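PDB 2P2V: alpha-2,3-sialyltransferase from Campylobacter jejuni, which probably transfers sialic acid from its CMP-activated donor to acceptor sugars in alpha-2,3 linkage, this chain holding the family's glycosyltransferase portion. Local coordinates for residues A[111-116]-A[120-125]; A[72-77]-A[271-276]. One frame throughout, in Å; residues are numbered along the deposited sequence.

Contacts 1 and 2 lie on the same side of the chain's centre, their own centres about 13 Å apart, and meet through helix 107-116. Contact 1 joins that helix to strand 121-122, within this chain the outermost strand at one end of the parallel sheet, and is partly buried; contact 2 sets helix 73-85 against helix 268-283 and is the more buried of the two. Phe113 CE1 lies 3.7 Å from Phe73 CE2, and Phe116 meets Tyr273 edge-to-face, CE1 of Phe116 3.8 Å from CD1 of Tyr273, so aromatic packing runs from one to the other. Contact 1 combines ring packing with direct hydrogen bonds to and from a phenol hydroxyl, whereas contact 2 has a ring-leucine core and a water bridge. Both also touch the second subunit.

Contact 1: A[111-116]-A[120-125]. With EDO (1,2-ethanediol), chain L.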
loop_
_atom_site.group_PDB
_atom_site.type_symbol
_atom_site.label_atom_id
_atom_site.label_comp_id
_atom_site.label_asym_id
_atom_site.label_seq_id
_atom_site.Cartn_x
_atom_site.Cartn_y
_atom_site.Cartn_z
ATOM N N HIS A 111 -7.359 -8.999 1.603
ATOM C CA HIS A 111 -6.583 -8.457 0.468
ATOM C C HIS A 111 -7.263 -8.671 -0.876
ATOM O O HIS A 111 -7.265 -7.792 -1.755
ATOM C CB HIS A 111 -5.170 -9.077 0.427
ATOM C CG HIS A 111 -4.344 -8.652 -0.753
ATOM N ND1 HIS A 111 -4.107 -9.477 -1.841
ATOM C CD2 HIS A 111 -3.678 -7.501 -1.005
ATOM C CE1 HIS A 111 -3.341 -8.844 -2.711
ATOM N NE2 HIS A 111 -3.077 -7.639 -2.232
ATOM N N GLN A 112 -7.850 -9.857 -1.047
ATOM C CA GLN A 112 -8.442 -10.275 -2.319
ATOM C C GLN A 112 -9.929 -10.090 -2.325
ATOM O O GLN A 112 -10.535 -10.337 -3.320
ATOM C CB GLN A 112 -8.189 -11.774 -2.561
ATOM C CG GLN A 112 -6.721 -12.001 -2.626
ATOM C CD GLN A 112 -6.380 -13.447 -2.921
ATOM O OE1 GLN A 112 -5.349 -13.724 -3.534
ATOM N NE2 GLN A 112 -7.236 -14.377 -2.470
ATOM N N PHE A 113 -10.515 -9.641 -1.210
ATOM C CA PHE A 113 -11.965 -9.513 -1.151
ATOM C C PHE A 113 -12.585 -8.820 -2.330
ATOM O O PHE A 113 -13.487 -9.367 -2.970
ATOM C CB PHE A 113 -12.413 -8.809 0.172
ATOM C CG PHE A 113 -13.881 -8.778 0.322
ATOM C CD1 PHE A 113 -14.583 -9.879 0.826
ATOM C CD2 PHE A 113 -14.609 -7.652 -0.092
ATOM C CE1 PHE A 113 -15.958 -9.876 0.959
ATOM C CE2 PHE A 113 -15.949 -7.664 0.005
ATOM C CZ PHE A 113 -16.658 -8.741 0.572
ATOM N N TYR A 114 -12.202 -7.556 -2.592
ATOM C CA TYR A 114 -12.813 -6.852 -3.672
ATOM C C TYR A 114 -12.441 -7.388 -5.031
ATOM O O TYR A 114 -13.147 -7.157 -6.003
ATOM C CB TYR A 114 -12.439 -5.365 -3.569
ATOM C CG TYR A 114 -13.113 -4.726 -2.395
ATOM C CD1 TYR A 114 -14.496 -4.759 -2.277
ATOM C CD2 TYR A 114 -12.356 -4.087 -1.396
ATOM C CE1 TYR A 114 -15.135 -4.141 -1.155
ATOM C CE2 TYR A 114 -12.979 -3.493 -0.274
ATOM C CZ TYR A 114 -14.357 -3.522 -0.172
ATOM O OH TYR A 114 -15.013 -2.922 0.905
ATOM N N ASN A 115 -11.333 -8.141 -5.106
ATOM C CA ASN A 115 -10.956 -8.762 -6.373
ATOM C C ASN A 115 -12.028 -9.776 -6.789
ATOM O O ASN A 115 -12.361 -9.856 -7.951
ATOM C CB ASN A 115 -9.561 -9.466 -6.248
ATOM C CG ASN A 115 -8.452 -8.503 -5.836
ATOM O OD1 ASN A 115 -8.296 -8.177 -4.677
ATOM N ND2 ASN A 115 -7.703 -8.059 -6.770
ATOM N N PHE A 116 -12.466 -10.605 -5.839
ATOM C CA PHE A 116 -13.520 -11.575 -6.045
ATOM C C PHE A 116 -14.933 -11.005 -6.026
ATOM O O PHE A 116 -15.772 -11.503 -6.754
ATOM C CB PHE A 116 -13.425 -12.693 -5.049
ATOM C CG PHE A 116 -12.273 -13.635 -5.337
ATOM C CD1 PHE A 116 -12.484 -14.724 -6.194
ATOM C CD2 PHE A 116 -11.039 -13.421 -4.799
ATOM C CE1 PHE A 116 -11.424 -15.681 -6.481
ATOM C CE2 PHE A 116 -9.945 -14.365 -5.091
ATOM C CZ PHE A 116 -10.191 -15.470 -5.954
ATOM N N ALA A 120 -19.424 -6.071 -3.512
ATOM C CA ALA A 120 -19.710 -6.234 -2.092
ATOM C C ALA A 120 -18.984 -5.167 -1.255
ATOM O O ALA A 120 -18.208 -4.352 -1.808
ATOM C CB ALA A 120 -19.373 -7.651 -1.587
ATOM N N LYS A 121 -19.207 -5.166 0.048
ATOM C CA LYS A 121 -18.545 -4.196 0.950
ATOM C C LYS A 121 -18.020 -4.839 2.202
ATOM O O LYS A 121 -18.755 -5.559 2.840
ATOM C CB LYS A 121 -19.621 -3.182 1.375
ATOM C CG LYS A 121 -19.133 -2.092 2.366
ATOM C CD LYS A 121 -18.119 -1.123 1.704
ATOM C CE LYS A 121 -17.500 -0.248 2.756
ATOM N NZ LYS A 121 -16.797 0.914 2.088
ATOM N N LEU A 122 -16.790 -4.560 2.599
ATOM C CA LEU A 122 -16.341 -5.064 3.881
ATOM C C LEU A 122 -16.948 -4.237 4.986
ATOM O O LEU A 122 -16.699 -3.011 5.033
ATOM C CB LEU A 122 -14.813 -4.977 3.969
ATOM C CG LEU A 122 -14.135 -5.954 2.987
ATOM C CD1 LEU A 122 -12.676 -5.514 2.867
ATOM C CD2 LEU A 122 -14.323 -7.423 3.583
ATOM N N GLY A 123 -17.654 -4.907 5.883
ATOM C CA GLY A 123 -18.296 -4.229 7.026
ATOM C C GLY A 123 -17.338 -3.490 7.930
ATOM O O GLY A 123 -17.705 -2.461 8.503
ATOM N N TYR A 124 -16.110 -3.989 8.129
ATOM C CA TYR A 124 -15.239 -3.287 9.053
ATOM C C TYR A 124 -14.940 -1.846 8.602
ATOM O O TYR A 124 -14.651 -1.009 9.462
ATOM C CB TYR A 124 -13.894 -3.996 9.264
ATOM C CG TYR A 124 -12.840 -3.773 8.250
ATOM C CD1 TYR A 124 -12.041 -2.629 8.286
ATOM C CD2 TYR A 124 -12.528 -4.773 7.276
ATOM C CE1 TYR A 124 -11.011 -2.442 7.351
ATOM C CE2 TYR A 124 -11.530 -4.578 6.369
ATOM C CZ TYR A 124 -10.764 -3.429 6.417
ATOM O OH TYR A 124 -9.736 -3.252 5.514
ATOM N N GLU A 125 -14.980 -1.589 7.314
ATOM C CA GLU A 125 -14.642 -0.272 6.758
ATOM C C GLU A 125 -15.702 0.744 7.213
ATOM O O GLU A 125 -15.458 1.990 7.166
ATOM C CB GLU A 125 -14.571 -0.326 5.235
ATOM C CG GLU A 125 -13.302 -1.085 4.785
ATOM C CD GLU A 125 -13.118 -1.213 3.276
ATOM O OE1 GLU A 125 -14.075 -1.190 2.522
ATOM O OE2 GLU A 125 -11.951 -1.352 2.862
HETATM C C1 EDO L . -15.329 -0.368 -3.167
HETATM O O1 EDO L . -14.137 -1.074 -3.562
HETATM C C2 EDO L . -15.065 0.459 -1.907
HETATM O O2 EDO L . -16.262 0.568 -1.118
#
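Phe113 and Tyr114 of helix 107-116 pack against 120-125 at the end of a beta-alpha-beta unit, where the chain leaves the helix and enters strand 121-122 beside strand 90-96. Apolar packing centres on Phe113. Its CG stands anti to the backbone N, which directs the ring at the strand; Leu122 CD2 then lies over the middle of one face, 3.5 Å from the Phe113 ring centroid and 11° off the normal, a CH-pi contact. The same ring reaches Ala120 through CZ, 3.6 Å from Ala120 CB. Leu122 is shared, for its other methyl, CD1, packs on Tyr114 CE2 at 3.7 Å.

Hydrogen bonding centres on the Tyr114 hydroxyl. It accepts from the backbone of Leu122 in a straight bond (Leu122 N to Tyr114 OH 3.0 Å, 179° at the hydrogen) and donates to Glu125, so two bonds fix the phenol against strand and following helix. Charge joins in from Lys121: its NZ makes a weak salt bridge to Glu125 OE1 at 3.5 Å and a hydrogen bond to an ethanediol, probably from the crystallisation liquor. Tyr114 OH lies 2.5 Å from Glu125 OE1, which it approaches from above the carboxylate plane, 41° out of it.

Contact 2: A[72-77]-A[271-276]; sequences VFLQQY and SFYKNQ. With EDO (1,2-ethanediol), chain F.
Leu74 lies over the Tyr273 ring where helix 73-85 faces helix 268-283: the short axes of 73-77 and 271-276 come within 12.0 Å, with N-to-C directions 146° apart, so nearer antiparallel than parallel. In both residues the first torsion is near 180°, which swings the side chain out across the gap, and the two reach in from facing helices to overlap alongside each other. Leu74 CD1 sits above the centre of the ring, 4.0 Å from the Tyr273 centroid and 10° off the normal, in CH-pi geometry. Leu74 CB lies 3.8 Å from Tyr273 CE2, so CD1 covers the ring centre while CB and CD2 of the leucine line the CD2-CE2 flank. The opposite face carries an ethanediol, probably from the crystallisation liquor.

Lys274 runs extended beyond CG and lies roughly perpendicular to Gln75; its CE comes within 4.0 Å of Gln75 NE2, a peripheral packing contact.

At the far end of the phenol, a water joins the helices. It accepts from the backbone N of Leu74 at 3.1 Å and is hydrogen-bonded to Tyr273 OH at 2.9 Å. Helix 73-85 starts at the donor site, since the bound CMP-sialic acid analogue touches Val72, at the N-cap, and Gln76. With no direct hydrogen bond between the segments, the direct contact between them is mainly apolar cover of one aromatic face, while the water supplies a partner to a first-turn N-H and to the tyrosine hydroxyl.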
loop_
_atom_site.group_PDB
_atom_site.type_symbol
_atom_site.label_atom_id
_atom_site.label_comp_id
_atom_site.label_asym_id
_atom_site.label_seq_id
_atom_site.Cartn_x
_atom_site.Cartn_y
_atom_site.Cartn_z
ATOM N N VAL A 72 -18.289 -18.357 4.895
ATOM C CA VAL A 72 -19.214 -18.858 3.887
ATOM C C VAL A 72 -19.536 -17.767 2.902
ATOM O O VAL A 72 -20.469 -17.892 2.144
ATOM C CB VAL A 72 -20.555 -19.357 4.523
ATOM C CG1 VAL A 72 -20.275 -20.640 5.370
ATOM C CG2 VAL A 72 -21.138 -18.279 5.454
ATOM N N PHE A 73 -18.713 -16.724 2.840
ATOM C CA PHE A 73 -19.083 -15.600 1.907
ATOM C C PHE A 73 -19.168 -16.014 0.468
ATOM O O PHE A 73 -20.026 -15.564 -0.284
ATOM C CB PHE A 73 -18.121 -14.408 2.068
ATOM C CG PHE A 73 -18.665 -13.146 1.453
ATOM C CD1 PHE A 73 -19.602 -12.371 2.175
ATOM C CD2 PHE A 73 -18.321 -12.783 0.170
ATOM C CE1 PHE A 73 -20.132 -11.224 1.592
ATOM C CE2 PHE A 73 -18.871 -11.611 -0.439
ATOM C CZ PHE A 73 -19.787 -10.856 0.321
ATOM N N LEU A 74 -18.213 -16.859 0.026
ATOM C CA LEU A 74 -18.254 -17.284 -1.372
ATOM C C LEU A 74 -19.602 -17.872 -1.760
ATOM O O LEU A 74 -20.149 -17.518 -2.801
ATOM C CB LEU A 74 -17.125 -18.337 -1.625
ATOM C CG LEU A 74 -16.995 -18.849 -3.082
ATOM C CD1 LEU A 74 -16.183 -17.939 -3.932
ATOM C CD2 LEU A 74 -16.240 -20.207 -2.979
ATOM N N GLN A 75 -20.101 -18.833 -0.964
ATOM C CA GLN A 75 -21.400 -19.445 -1.254
ATOM C C GLN A 75 -22.559 -18.427 -1.068
ATOM O O GLN A 75 -23.485 -18.362 -1.885
ATOM C CB GLN A 75 -21.610 -20.667 -0.365
ATOM C CG GLN A 75 -20.573 -21.774 -0.661
ATOM C CD GLN A 75 -19.260 -21.661 0.124
ATOM O OE1 GLN A 75 -18.935 -20.622 0.709
ATOM N NE2 GLN A 75 -18.477 -22.769 0.127
ATOM N N GLN A 76 -22.468 -17.591 -0.038
ATOM C CA GLN A 76 -23.608 -16.688 0.217
ATOM C C GLN A 76 -23.702 -15.620 -0.868
ATOM O O GLN A 76 -24.820 -15.155 -1.228
ATOM C CB GLN A 76 -23.434 -15.985 1.558
ATOM C CG GLN A 76 -23.520 -16.814 2.811
ATOM C CD GLN A 76 -24.889 -17.349 3.115
ATOM O OE1 GLN A 76 -25.714 -17.592 2.227
ATOM N NE2 GLN A 76 -25.157 -17.501 4.405
ATOM N N TYR A 77 -22.551 -15.145 -1.334
ATOM C CA TYR A 77 -22.539 -14.143 -2.441
ATOM C C TYR A 77 -23.259 -14.696 -3.676
ATOM O O TYR A 77 -24.095 -14.069 -4.259
ATOM C CB TYR A 77 -21.090 -13.783 -2.780
ATOM C CG TYR A 77 -20.942 -12.714 -3.842
ATOM C CD1 TYR A 77 -21.068 -11.355 -3.509
ATOM C CD2 TYR A 77 -20.715 -13.043 -5.170
ATOM C CE1 TYR A 77 -20.942 -10.366 -4.498
ATOM C CE2 TYR A 77 -20.572 -12.043 -6.177
ATOM C CZ TYR A 77 -20.656 -10.730 -5.805
ATOM O OH TYR A 77 -20.497 -9.819 -6.820
ATOM N N SER A 271 -11.935 -23.109 -7.197
ATOM C CA SER A 271 -10.905 -23.988 -6.583
ATOM C C SER A 271 -9.739 -23.207 -5.997
ATOM O O SER A 271 -9.258 -23.545 -4.942
ATOM C CB SER A 271 -10.439 -25.168 -7.509
ATOM O OG SER A 271 -10.273 -24.690 -8.805
ATOM N N PHE A 272 -9.275 -22.179 -6.711
ATOM C CA PHE A 272 -8.234 -21.306 -6.264
ATOM C C PHE A 272 -8.635 -20.721 -4.905
ATOM O O PHE A 272 -7.864 -20.731 -3.934
ATOM C CB PHE A 272 -8.019 -20.151 -7.289
ATOM C CG PHE A 272 -6.946 -19.185 -6.843
ATOM C CD1 PHE A 272 -7.262 -18.184 -5.915
ATOM C CD2 PHE A 272 -5.626 -19.324 -7.293
ATOM C CE1 PHE A 272 -6.291 -17.337 -5.428
ATOM C CE2 PHE A 272 -4.650 -18.433 -6.856
ATOM C CZ PHE A 272 -4.983 -17.450 -5.892
ATOM N N TYR A 273 -9.848 -20.170 -4.877
ATOM C CA TYR A 273 -10.388 -19.519 -3.658
ATOM C C TYR A 273 -10.467 -20.443 -2.448
ATOM O O TYR A 273 -9.954 -20.109 -1.359
ATOM C CB TYR A 273 -11.756 -18.962 -4.002
ATOM C CG TYR A 273 -12.349 -18.144 -2.871
ATOM C CD1 TYR A 273 -12.338 -16.745 -2.931
ATOM C CD2 TYR A 273 -12.910 -18.764 -1.750
ATOM C CE1 TYR A 273 -12.878 -15.986 -1.860
ATOM C CE2 TYR A 273 -13.471 -18.025 -0.710
ATOM C CZ TYR A 273 -13.430 -16.650 -0.771
ATOM O OH TYR A 273 -13.979 -15.876 0.253
ATOM N N LYS A 274 -10.997 -21.666 -2.670
ATOM C CA LYS A 274 -11.196 -22.616 -1.590
ATOM C C LYS A 274 -9.877 -23.188 -1.129
ATOM O O LYS A 274 -9.724 -23.569 0.046
ATOM C CB LYS A 274 -12.081 -23.764 -2.064
ATOM C CG LYS A 274 -13.530 -23.469 -2.080
ATOM C CD LYS A 274 -14.323 -24.637 -2.620
ATOM C CE LYS A 274 -15.806 -24.403 -2.422
ATOM N NZ LYS A 274 -16.574 -25.619 -2.806
ATOM N N ASN A 275 -8.927 -23.330 -2.039
ATOM C CA ASN A 275 -7.559 -23.800 -1.715
ATOM C C ASN A 275 -6.885 -22.864 -0.729
ATOM O O ASN A 275 -6.294 -23.275 0.273
ATOM C CB ASN A 275 -6.691 -23.882 -2.981
ATOM C CG ASN A 275 -5.244 -24.314 -2.694
ATOM O OD1 ASN A 275 -4.992 -25.471 -2.394
ATOM N ND2 ASN A 275 -4.292 -23.382 -2.808
ATOM N N GLN A 276 -6.982 -21.565 -1.048
ATOM C CA GLN A 276 -6.394 -20.532 -0.223
ATOM C C GLN A 276 -7.090 -20.450 1.110
ATOM O O GLN A 276 -6.421 -20.412 2.142
ATOM C CB GLN A 276 -6.462 -19.200 -0.932
ATOM C CG GLN A 276 -5.505 -19.117 -2.059
ATOM C CD GLN A 276 -4.934 -17.733 -2.183
ATOM O OE1 GLN A 276 -5.628 -16.749 -1.920
ATOM N NE2 GLN A 276 -3.672 -17.639 -2.600
HETATM C C1 EDO F . -9.108 -15.914 -1.315
HETATM O O1 EDO F . -9.511 -14.544 -1.265
HETATM C C2 EDO F . -8.801 -16.412 0.084
HETATM O O2 EDO F . -9.892 -17.267 0.433
HETATM O O HOH W 1 -15.798 -17.543 1.803
#